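Acarbose/maltose binding protein GacH (Streptomyces glaucescens, PDB 3K01) acts as the solute-binding receptor of an ABC transporter, binding acarbose and an acarbose homologue and probably maltose as well. Local coordinates at residues 372-377 with 405-410; 88-91 with 97-100; 200-205 with 362-367; 380-385 with 398-403. All coordinates share one frame; numbering follows the deposited sequence. Where two conformers were deposited one is given.

How the contacts relate
Contact 2 comes first along the chain, joining strand 87-91 to the helix that follows it. Contact 3 then brings 200-205 against 362-367, and contact 1 encloses contact 4 within the last two helices, 376-387 and 393-407, the two centres lying about 12 Å apart. Contacts 1 and 3 touch through Leu375 on Pro367, their centres about 14 Å apart. Contacts 2 and 3 reach the same sheet, since strand 293-302 pairs with both 87-91 and 363-364, and a long, weak Glu91–Arg366 ion pair links them. Contacts 1 and 4 thus hold the last two helices to each other, contact 3 lies where they meet the 200-205 run, and contact 2 is a separate, local strand-helix packing.

Contact 1: residues 372-377 with 405-410; sequences GNALFE and RKLLKD
The roughly antiparallel hairpin of helices 376-387 and 393-407, the last two of the chain, is closed at one end where Ala374 and Leu375 meet Leu407 and Leu408. On one side a 3-10 turn, with Leu375 N bonded to Gly372 O, leads into helix 376-387; on the other, Leu408 is the first residue to leave helical geometry after helix 393-407. Leu407 does most of the reaching. Its CG stands anti to the carbonyl carbon (chi1 -76°), and the CD1 methyl ends 3.6 Å from Ala374 O, a van der Waals approach to the peptide rather than a bond. The same methyl lies 4.2 Å from Ala374 CB and 4.3 Å from Leu375 CD2, so one branch serves both residues of the turn. The end of Leu375 swings in towards the helix terminus, where its CD2 also meets Leu408 CD1 at 4.4 Å, methyl against methyl. Leu375 and Leu408 are buried, whereas Ala374 and Leu407 remain partly exposed. A polar bond is supplied from just outside, where Tyr404 OH is hydrogen-bonded to Leu375 O; Pro367 adds an apolar surface against the Leu375 side chain. Between the segments themselves the contact consists of loose methyl approaches, so its share of the cohesion probably comes from dispersion and the exclusion of water, with little directional preference to fix exactly how the leucines are turned.

Contact 2: residues 88-91 with 97-100; sequences MRTE and DFAS
Phe98 extends its ring from the helix towards Thr90 and Met88, two alternate residues on one face of strand 87-91, and each meets it differently. Thr90 approaches the edge of the ring: its CG2 methyl sits near the ring plane, 3.7 Å from Phe98 CE2 and 3.8 Å from Phe98 CD2. Met88 runs across the phenylalanine side chain at about a right angle and brings its CG to 4.0 Å from Phe98 CE2, in an oblique position. The one ring corner, CE2, therefore receives both strand residues. With chi1 at 50°, Thr90 turns its CG2 anti to the carbonyl carbon and towards Phe98, while its OG1 is hydrogen-bonded to Ser301 OG. Thr90 was modelled in two conformers, and this account holds for one of them. The arrangement is a tight strand-to-helix connection in which the helix, starting directly after the strand, sends Phe98 back against the strand's side chains; Glu91, at the N-cap, has its OE1 bonded to Ala93 N. All three touching residues are buried. Helix 67-79 covers the group from beside helix 92-100, Phe74 meeting the Phe98 ring with the planes about 50° apart and Ala70 touching Met88, while strand 293-302 pairs antiparallel with strand 87-91.

Contact 3: residues 200-205 with 362-367; sequences GGDLVD and KAVERP
Val204 and Pro367 have the nearest CA atoms of the two segments, 6.8 Å apart, where an irregular run entering the short strand 204-205 passes the loop that follows the weakly bonded strand 363-364. Pro367 presents its ring to two neighbours: Val204 CG2 comes at about a right angle to within 3.6 Å of Pro367 CB, and Leu203 CD1 crosses more slantwise, 4.1 Å from Pro367 CD. The Val204 methyl that does the touching lies between its own backbone N and carbonyl carbon. Upstream, Gly200 with its positive phi is the C-prime residue of a Schellman motif that ends helix 193-198, and the chain turns from there into Asp202. The Asp202 carboxylate is tied back to its own backbone just before the strand, since Leu203 N donates to Asp202 OD1 at 2.8 Å, on the anti side. Two waters carry the carboxylate across. One donates to Asp202 OD1 (2.7 Å) and to Glu365 O (2.8 Å); the second donates to Asp202 OD2 (2.7 Å) and to that same Glu365 O (2.8 Å). A single carbonyl oxygen thus accepts two waters, one for each oxygen of the carboxylate, and Asp202 OD1 takes a peptide N-H besides. Tyr197 of helix 193-198 touches both Asp202 and Val364.

Contact 4: residues 380-385 with 398-403; sequences RLQMAN and ANTGDA
Gln382 has its CG anti to the carbonyl carbon and then bends at chi2 (-50°), folding the amide back from an extended course so that it lies beside Asn399 of the facing helix. Asn399 likewise carries its CG beside the backbone N, and its ND2 donates to Gln382 OE1 at 3.0 Å along an almost straight N-H path. The two ends of this bond are used unequally. On the donor side the acceptor lies in the amide plane of Asn399, as an amide N-H prefers; on the acceptor side the nitrogen stands above the carbonyl plane of Gln382, 54° out of it, and so does not use a lone-pair direction. The amides are turned 75° against each other. On the same side of the glutamine amide as the donor nitrogen, Asn399 CB rests over its face, 3.4 Å from Gln382 CD and 3.5 Å from each of Gln382 OE1 and Gln382 NE2, which should restrict rotation of that group. One residue along, Thr400 passes the glutamine stem in the opposite sense, with Thr400 OG1 3.4 Å from Gln382 CG. That hydroxyl has its polar partners elsewhere, in Ala396 O and Tyr222 OH. This polar contact between two roughly antiparallel helices lies where the two segments come nearest, 6.8 Å between the CA atoms of Gln382 and Thr400. Helix 216-230 lies against the pair, its Tyr222 touching both Gln382 and Met383, while Ile379 of helix 376-387 and the loop at Val213 pack on Thr400.

Contact 1: residues 372-377 with 405-410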
loop_
_atom_site.group_PDB
_atom_site.type_symbol
_atom_site.label_atom_id
_atom_site.label_comp_id
_atom_site.label_asym_id
_atom_site.label_seq_id
_atom_site.Cartn_x
_atom_site.Cartn_y
_atom_site.Cartn_z
ATOM N N GLY A 372 13.388 -4.293 -1.998
ATOM C CA GLY A 372 12.457 -3.203 -1.668
ATOM C C GLY A 372 12.079 -3.155 -0.199
ATOM O O GLY A 372 12.105 -2.090 0.411
ATOM N N ASN A 373 11.727 -4.293 0.376
ATOM C CA ASN A 373 11.283 -4.281 1.770
ATOM C C ASN A 373 12.414 -4.005 2.760
ATOM O O ASN A 373 12.181 -3.390 3.815
ATOM C CB ASN A 373 10.442 -5.525 2.099
ATOM C CG ASN A 373 8.941 -5.314 1.802
ATOM O OD1 ASN A 373 8.473 -4.178 1.623
ATOM N ND2 ASN A 373 8.187 -6.413 1.760
ATOM N N ALA A 374 13.638 -4.363 2.385
ATOM C CA ALA A 374 14.807 -4.123 3.214
ATOM C C ALA A 374 15.105 -2.619 3.321
ATOM O O ALA A 374 15.832 -2.190 4.207
ATOM C CB ALA A 374 16.017 -4.865 2.629
ATOM N N LEU A 375 14.543 -1.817 2.430
ATOM C CA LEU A 375 14.778 -0.368 2.452
ATOM C C LEU A 375 14.042 0.323 3.605
ATOM O O LEU A 375 14.353 1.482 3.908
ATOM C CB LEU A 375 14.357 0.277 1.125
ATOM C CG LEU A 375 15.077 -0.273 -0.098
ATOM C CD1 LEU A 375 14.609 0.488 -1.328
ATOM C CD2 LEU A 375 16.602 -0.193 0.048
ATOM N N PHE A 376 13.089 -0.361 4.245
ATOM C CA PHE A 376 12.301 0.282 5.298
ATOM C C PHE A 376 13.036 0.385 6.622
ATOM O O PHE A 376 12.902 1.388 7.321
ATOM C CB PHE A 376 10.961 -0.451 5.470
ATOM C CG PHE A 376 9.979 -0.144 4.380
ATOM C CD1 PHE A 376 9.345 1.091 4.333
ATOM C CD2 PHE A 376 9.701 -1.094 3.411
ATOM C CE1 PHE A 376 8.428 1.386 3.328
ATOM C CE2 PHE A 376 8.797 -0.812 2.384
ATOM C CZ PHE A 376 8.159 0.424 2.345
ATOM N N GLU A 377 13.820 -0.623 6.992
ATOM C CA GLU A 377 14.434 -0.610 8.308
ATOM C C GLU A 377 15.372 0.590 8.547
ATOM O O GLU A 377 15.309 1.191 9.611
ATOM C CB GLU A 377 15.099 -1.958 8.629
ATOM C CG GLU A 377 15.869 -1.933 9.936
ATOM C CD GLU A 377 14.965 -1.910 11.169
ATOM O OE1 GLU A 377 13.733 -1.805 11.081
ATOM O OE2 GLU A 377 15.502 -1.987 12.285
ATOM N N ARG A 405 23.423 1.744 0.293
ATOM C CA ARG A 405 24.584 1.325 -0.513
ATOM C C ARG A 405 25.128 -0.017 -0.034
ATOM O O ARG A 405 25.595 -0.835 -0.832
ATOM C CB ARG A 405 25.666 2.413 -0.529
ATOM C CG ARG A 405 25.198 3.655 -1.263
ATOM C CD ARG A 405 26.223 4.788 -1.380
ATOM N NE ARG A 405 25.574 5.960 -1.976
ATOM C CZ ARG A 405 24.944 6.906 -1.281
ATOM N NH1 ARG A 405 24.926 6.859 0.042
ATOM N NH2 ARG A 405 24.367 7.923 -1.904
ATOM N N LYS A 406 25.058 -0.273 1.263
ATOM C CA LYS A 406 25.513 -1.555 1.793
ATOM C C LYS A 406 24.576 -2.700 1.400
ATOM O O LYS A 406 25.038 -3.815 1.104
ATOM C CB LYS A 406 25.664 -1.479 3.310
ATOM C CG LYS A 406 26.907 -0.740 3.755
ATOM C CD LYS A 406 26.927 -0.564 5.262
ATOM C CE LYS A 406 28.323 -0.185 5.757
ATOM N NZ LYS A 406 28.676 1.231 5.461
ATOM N N LEU A 407 23.268 -2.439 1.385
ATOM C CA LEU A 407 22.241 -3.416 0.983
ATOM C C LEU A 407 22.253 -3.703 -0.519
ATOM O O LEU A 407 21.987 -4.841 -0.948
ATOM C CB LEU A 407 20.842 -2.868 1.310
ATOM C CG LEU A 407 20.431 -2.915 2.761
ATOM C CD1 LEU A 407 19.184 -2.053 2.886
ATOM C CD2 LEU A 407 20.195 -4.366 3.220
ATOM N N LEU A 408 22.492 -2.647 -1.289
ATOM C CA LEU A 408 22.460 -2.637 -2.754
ATOM C C LEU A 408 23.897 -2.455 -3.223
ATOM O O LEU A 408 24.353 -1.358 -3.592
ATOM C CB LEU A 408 21.591 -1.499 -3.285
ATOM C CG LEU A 408 20.176 -1.385 -2.729
ATOM C CD1 LEU A 408 19.614 -0.062 -3.118
ATOM C CD2 LEU A 408 19.275 -2.489 -3.288
ATOM N N LYS A 409 24.602 -3.556 -3.210
ATOM C CA LYS A 409 26.013 -3.602 -3.497
ATOM C C LYS A 409 26.424 -2.966 -4.824
ATOM O O LYS A 409 27.567 -2.521 -4.954
ATOM C CB LYS A 409 26.465 -5.059 -3.428
ATOM C CG LYS A 409 26.337 -5.708 -2.030
ATOM C CD LYS A 409 27.012 -7.095 -2.005
ATOM C CE LYS A 409 26.299 -8.121 -1.064
ATOM N NZ LYS A 409 26.696 -9.598 -1.282
ATOM N N ASP A 410 25.521 -2.937 -5.807
ATOM C CA ASP A 410 25.848 -2.364 -7.112
ATOM C C ASP A 410 25.181 -1.025 -7.424
ATOM O O ASP A 410 25.075 -0.619 -8.580
ATOM C CB ASP A 410 25.569 -3.371 -8.233
ATOM C CG ASP A 410 24.103 -3.772 -8.334
ATOM O OD1 ASP A 410 23.274 -3.397 -7.467
ATOM O OD2 ASP A 410 23.757 -4.490 -9.309
#

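Contact 2: residues 88-91 with 97-100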
loop_
_atom_site.group_PDB
_atom_site.type_symbol
_atom_site.label_atom_id
_atom_site.label_comp_id
_atom_site.label_asym_id
_atom_site.label_seq_id
_atom_site.Cartn_x
_atom_site.Cartn_y
_atom_site.Cartn_z
ATOM N N MET A 88 -0.347 -17.595 -6.485
ATOM C CA MET A 88 -0.032 -17.014 -5.163
ATOM C C MET A 88 -0.508 -15.571 -5.157
ATOM O O MET A 88 -0.118 -14.775 -6.027
ATOM C CB MET A 88 1.503 -17.070 -4.984
ATOM C CG MET A 88 2.068 -16.465 -3.701
ATOM S SD MET A 88 1.439 -17.371 -2.276
ATOM C CE MET A 88 1.875 -16.240 -0.939
ATOM N N ARG A 89 -1.305 -15.212 -4.146
ATOM C CA ARG A 89 -1.618 -13.785 -3.935
ATOM C C ARG A 89 -0.346 -13.093 -3.422
ATOM O O ARG A 89 0.239 -13.529 -2.423
ATOM C CB ARG A 89 -2.776 -13.601 -2.969
ATOM C CG ARG A 89 -3.413 -12.256 -3.123
ATOM C CD ARG A 89 -4.262 -11.905 -1.951
ATOM N NE ARG A 89 -5.169 -10.786 -2.180
ATOM C CZ ARG A 89 -5.716 -10.075 -1.192
ATOM N NH1 ARG A 89 -5.421 -10.362 0.070
ATOM N NH2 ARG A 89 -6.566 -9.106 -1.473
ATOM N N THR A 90 0.067 -12.028 -4.114
ATOM C CA THR A 90 1.403 -11.442 -3.917
ATOM C C THR A 90 1.300 -9.972 -3.576
ATOM O O THR A 90 0.741 -9.192 -4.335
ATOM C CB THR A 90 2.314 -11.560 -5.181
ATOM O OG1 THR A 90 1.614 -11.088 -6.348
ATOM C CG2 THR A 90 2.776 -12.998 -5.409
ATOM N N GLU A 91 1.822 -9.571 -2.414
ATOM C CA GLU A 91 1.778 -8.160 -2.074
ATOM C C GLU A 91 2.620 -7.422 -3.112
ATOM O O GLU A 91 3.487 -8.025 -3.742
ATOM C CB GLU A 91 2.315 -7.971 -0.665
ATOM C CG GLU A 91 1.871 -6.699 0.014
ATOM C CD GLU A 91 2.929 -5.608 -0.009
ATOM O OE1 GLU A 91 4.112 -5.874 -0.354
ATOM O OE2 GLU A 91 2.583 -4.465 0.351
ATOM N N ASP A 97 10.381 -9.587 -4.906
ATOM C CA ASP A 97 10.970 -10.488 -3.910
ATOM C C ASP A 97 10.967 -11.910 -4.508
ATOM O O ASP A 97 12.024 -12.543 -4.679
ATOM C CB ASP A 97 10.150 -10.384 -2.608
ATOM C CG ASP A 97 10.735 -11.152 -1.448
ATOM O OD1 ASP A 97 11.869 -11.667 -1.563
ATOM O OD2 ASP A 97 10.018 -11.208 -0.427
ATOM N N PHE A 98 9.798 -12.424 -4.856
ATOM C CA PHE A 98 9.699 -13.811 -5.350
ATOM C C PHE A 98 10.340 -13.951 -6.726
ATOM O O PHE A 98 10.967 -14.975 -7.002
ATOM C CB PHE A 98 8.234 -14.219 -5.454
ATOM C CG PHE A 98 7.479 -14.289 -4.137
ATOM C CD1 PHE A 98 8.101 -14.488 -2.906
ATOM C CD2 PHE A 98 6.109 -14.209 -4.177
ATOM C CE1 PHE A 98 7.325 -14.548 -1.727
ATOM C CE2 PHE A 98 5.333 -14.272 -3.016
ATOM C CZ PHE A 98 5.951 -14.439 -1.792
ATOM N N ALA A 99 10.187 -12.968 -7.608
ATOM C CA ALA A 99 10.752 -13.114 -8.962
ATOM C C ALA A 99 12.275 -13.115 -8.907
ATOM O O ALA A 99 12.925 -13.828 -9.706
ATOM C CB ALA A 99 10.246 -12.030 -9.884
ATOM N N SER A 100 12.850 -12.321 -8.007
ATOM C CA SER A 100 14.290 -12.202 -7.903
ATOM C C SER A 100 14.962 -13.491 -7.498
ATOM O O SER A 100 16.184 -13.611 -7.686
ATOM C CB SER A 100 14.691 -11.108 -6.910
ATOM O OG SER A 100 14.433 -11.534 -5.583
#

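Contact 3: residues 200-205 with 362-367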
loop_
_atom_site.group_PDB
_atom_site.type_symbol
_atom_site.label_atom_id
_atom_site.label_comp_id
_atom_site.label_asym_id
_atom_site.label_seq_id
_atom_site.Cartn_x
_atom_site.Cartn_y
_atom_site.Cartn_z
ATOM N N GLY A 200 9.668 15.857 -3.042
ATOM C CA GLY A 200 10.090 15.490 -4.393
ATOM C C GLY A 200 11.152 14.426 -4.386
ATOM O O GLY A 200 11.865 14.251 -5.380
ATOM N N GLY A 201 11.271 13.706 -3.281
ATOM C CA GLY A 201 12.324 12.702 -3.123
ATOM C C GLY A 201 11.863 11.281 -3.376
ATOM O O GLY A 201 10.676 11.026 -3.642
ATOM N N ASP A 202 12.806 10.344 -3.340
ATOM C CA ASP A 202 12.511 8.928 -3.504
ATOM C C ASP A 202 13.690 8.132 -2.978
ATOM O O ASP A 202 14.761 8.694 -2.687
ATOM C CB ASP A 202 12.242 8.564 -4.968
ATOM C CG ASP A 202 11.217 7.454 -5.119
ATOM O OD1 ASP A 202 11.062 6.609 -4.216
ATOM O OD2 ASP A 202 10.602 7.406 -6.212
ATOM N N LEU A 203 13.508 6.821 -2.872
ATOM C CA LEU A 203 14.465 5.957 -2.211
ATOM C C LEU A 203 15.679 5.680 -3.091
ATOM O O LEU A 203 16.830 5.920 -2.696
ATOM C CB LEU A 203 13.769 4.649 -1.787
ATOM C CG LEU A 203 12.564 4.851 -0.862
ATOM C CD1 LEU A 203 11.925 3.493 -0.529
ATOM C CD2 LEU A 203 12.938 5.601 0.414
ATOM N N VAL A 204 15.419 5.195 -4.303
ATOM C CA VAL A 204 16.473 4.886 -5.265
ATOM C C VAL A 204 16.009 5.206 -6.665
ATOM O O VAL A 204 14.802 5.310 -6.942
ATOM C CB VAL A 204 16.909 3.396 -5.226
ATOM C CG1 VAL A 204 17.433 3.015 -3.888
ATOM C CG2 VAL A 204 15.751 2.471 -5.654
ATOM N N ASP A 205 16.989 5.372 -7.544
ATOM C CA ASP A 205 16.753 5.444 -8.978
ATOM C C ASP A 205 17.199 4.084 -9.546
ATOM O O ASP A 205 18.390 3.841 -9.729
ATOM C CB ASP A 205 17.560 6.614 -9.551
ATOM C CG ASP A 205 17.337 6.829 -11.042
ATOM O OD1 ASP A 205 16.786 5.938 -11.720
ATOM O OD2 ASP A 205 17.740 7.907 -11.519
ATOM N N LYS A 362 -2.726 9.794 -5.815
ATOM C CA LYS A 362 -1.424 10.313 -5.401
ATOM C C LYS A 362 -0.426 9.220 -5.137
ATOM O O LYS A 362 0.692 9.521 -4.693
ATOM C CB LYS A 362 -1.576 11.213 -4.161
ATOM C CG LYS A 362 -2.173 12.588 -4.486
ATOM C CD LYS A 362 -1.323 13.390 -5.470
ATOM C CE LYS A 362 -2.052 14.674 -5.779
ATOM N NZ LYS A 362 -3.179 14.430 -6.738
ATOM N N ALA A 363 -0.763 7.960 -5.386
ATOM C CA ALA A 363 0.161 6.881 -5.053
ATOM C C ALA A 363 1.458 6.982 -5.842
ATOM O O ALA A 363 1.447 7.307 -7.033
ATOM C CB ALA A 363 -0.509 5.539 -5.270
ATOM N N VAL A 364 2.556 6.655 -5.165
ATOM C CA VAL A 364 3.882 6.661 -5.776
ATOM C C VAL A 364 4.381 5.232 -5.751
ATOM O O VAL A 364 4.285 4.557 -4.739
ATOM C CB VAL A 364 4.854 7.590 -4.970
ATOM C CG1 VAL A 364 6.297 7.495 -5.508
ATOM C CG2 VAL A 364 4.369 9.023 -5.003
ATOM N N GLU A 365 4.948 4.792 -6.873
ATOM C CA GLU A 365 5.444 3.444 -6.965
ATOM C C GLU A 365 6.561 3.174 -5.966
ATOM O O GLU A 365 7.369 4.068 -5.670
ATOM C CB GLU A 365 6.011 3.207 -8.360
ATOM C CG GLU A 365 4.978 3.202 -9.481
ATOM C CD GLU A 365 5.600 3.042 -10.861
ATOM O OE1 GLU A 365 6.640 2.373 -10.968
ATOM O OE2 GLU A 365 5.028 3.581 -11.844
ATOM N N ARG A 366 6.621 1.952 -5.479
ATOM C CA ARG A 366 7.800 1.465 -4.761
ATOM C C ARG A 366 8.938 1.278 -5.764
ATOM O O ARG A 366 8.696 1.186 -6.966
ATOM C CB ARG A 366 7.535 0.067 -4.191
ATOM C CG ARG A 366 6.313 -0.076 -3.347
ATOM C CD ARG A 366 6.502 0.350 -1.905
ATOM N NE ARG A 366 5.301 -0.045 -1.189
ATOM C CZ ARG A 366 5.150 -1.095 -0.383
ATOM N NH1 ARG A 366 6.169 -1.869 0.002
ATOM N NH2 ARG A 366 3.955 -1.290 0.153
ATOM N N PRO A 367 10.186 1.155 -5.266
ATOM C CA PRO A 367 11.215 0.613 -6.142
ATOM C C PRO A 367 10.953 -0.888 -6.290
ATOM O O PRO A 367 10.881 -1.621 -5.306
ATOM C CB PRO A 367 12.530 0.885 -5.379
ATOM C CG PRO A 367 12.126 1.040 -3.977
ATOM C CD PRO A 367 10.684 1.467 -3.909
HETATM O O HOH W 1 9.114 4.806 -3.569
HETATM O O HOH W 2 9.037 5.531 -7.295
#

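Contact 4: residues 380-385 with 398-403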
loop_
_atom_site.group_PDB
_atom_site.type_symbol
_atom_site.label_atom_id
_atom_site.label_comp_id
_atom_site.label_asym_id
_atom_site.label_seq_id
_atom_site.Cartn_x
_atom_site.Cartn_y
_atom_site.Cartn_z
ATOM N N ARG A 380 13.219 3.458 9.377
ATOM C CA ARG A 380 12.606 3.359 10.695
ATOM C C ARG A 380 13.594 3.845 11.757
ATOM O O ARG A 380 13.251 4.666 12.613
ATOM C CB ARG A 380 12.206 1.940 11.029
ATOM C CG ARG A 380 11.493 1.854 12.386
ATOM C CD ARG A 380 11.454 0.432 12.914
ATOM N NE ARG A 380 12.821 -0.045 13.161
ATOM C CZ ARG A 380 13.575 0.324 14.203
ATOM N NH1 ARG A 380 13.109 1.149 15.144
ATOM N NH2 ARG A 380 14.818 -0.123 14.284
ATOM N N LEU A 381 14.828 3.339 11.701
ATOM C CA LEU A 381 15.821 3.694 12.701
ATOM C C LEU A 381 16.151 5.185 12.679
ATOM O O LEU A 381 16.169 5.851 13.749
ATOM C CB LEU A 381 17.082 2.877 12.435
ATOM C CG LEU A 381 18.217 3.127 13.422
ATOM C CD1 LEU A 381 17.801 2.855 14.872
ATOM C CD2 LEU A 381 19.402 2.287 13.016
ATOM N N GLN A 382 16.413 5.718 11.487
ATOM C CA GLN A 382 16.793 7.092 11.374
ATOM C C GLN A 382 15.656 8.050 11.679
ATOM O O GLN A 382 15.878 9.089 12.338
ATOM C CB GLN A 382 17.439 7.412 10.020
ATOM C CG GLN A 382 18.708 6.576 9.687
ATOM C CD GLN A 382 19.713 6.581 10.809
ATOM O OE1 GLN A 382 20.008 7.640 11.358
ATOM N NE2 GLN A 382 20.267 5.420 11.132
ATOM N N MET A 383 14.433 7.729 11.253
ATOM C CA MET A 383 13.321 8.610 11.605
ATOM C C MET A 383 13.113 8.641 13.121
ATOM O O MET A 383 12.829 9.714 13.673
ATOM C CB MET A 383 12.030 8.225 10.886
ATOM C CG MET A 383 10.772 8.957 11.462
ATOM S SD MET A 383 9.250 8.569 10.574
ATOM C CE MET A 383 9.746 6.811 10.391
ATOM N N ALA A 384 13.238 7.500 13.787
ATOM C CA ALA A 384 13.118 7.471 15.238
ATOM C C ALA A 384 14.172 8.350 15.884
ATOM O O ALA A 384 13.877 9.115 16.814
ATOM C CB ALA A 384 13.223 6.042 15.752
ATOM N N ASN A 385 15.398 8.269 15.389
ATOM C CA ASN A 385 16.487 9.009 15.988
ATOM C C ASN A 385 16.395 10.503 15.708
ATOM O O ASN A 385 16.883 11.300 16.504
ATOM C CB ASN A 385 17.825 8.391 15.580
ATOM C CG ASN A 385 18.023 7.003 16.180
ATOM O OD1 ASN A 385 17.216 6.514 16.994
ATOM N ND2 ASN A 385 19.091 6.354 15.760
ATOM N N ALA A 398 22.152 10.738 5.487
ATOM C CA ALA A 398 23.425 10.080 5.169
ATOM C C ALA A 398 23.456 8.639 5.666
ATOM O O ALA A 398 23.897 7.721 4.943
ATOM C CB ALA A 398 24.579 10.887 5.781
ATOM N N ASN A 399 22.968 8.413 6.878
ATOM C CA ASN A 399 22.951 7.069 7.441
ATOM C C ASN A 399 22.021 6.166 6.625
ATOM O O ASN A 399 22.319 4.991 6.389
ATOM C CB ASN A 399 22.439 7.093 8.883
ATOM C CG ASN A 399 23.462 7.607 9.868
ATOM O OD1 ASN A 399 24.661 7.688 9.566
ATOM N ND2 ASN A 399 23.004 7.955 11.048
ATOM N N THR A 400 20.893 6.727 6.191
ATOM C CA THR A 400 19.931 5.949 5.397
ATOM C C THR A 400 20.605 5.566 4.067
ATOM O O THR A 400 20.546 4.422 3.627
ATOM C CB THR A 400 18.631 6.739 5.136
ATOM O OG1 THR A 400 18.122 7.252 6.375
ATOM C CG2 THR A 400 17.548 5.838 4.557
ATOM N N GLY A 401 21.255 6.531 3.430
ATOM C CA GLY A 401 21.923 6.282 2.148
ATOM C C GLY A 401 23.047 5.271 2.275
ATOM O O GLY A 401 23.207 4.402 1.416
ATOM N N ASP A 402 23.826 5.360 3.349
ATOM C CA ASP A 402 24.918 4.420 3.557
ATOM C C ASP A 402 24.371 3.018 3.738
ATOM O O ASP A 402 24.926 2.063 3.193
ATOM C CB ASP A 402 25.758 4.801 4.772
ATOM C CG ASP A 402 26.652 5.992 4.517
ATOM O OD1 ASP A 402 26.734 6.462 3.361
ATOM O OD2 ASP A 402 27.278 6.455 5.491
ATOM N N ALA A 403 23.287 2.875 4.509
ATOM C CA ALA A 403 22.686 1.572 4.708
ATOM C C ALA A 403 22.188 1.051 3.357
ATOM O O ALA A 403 22.328 -0.150 3.062
ATOM C CB ALA A 403 21.546 1.651 5.729
#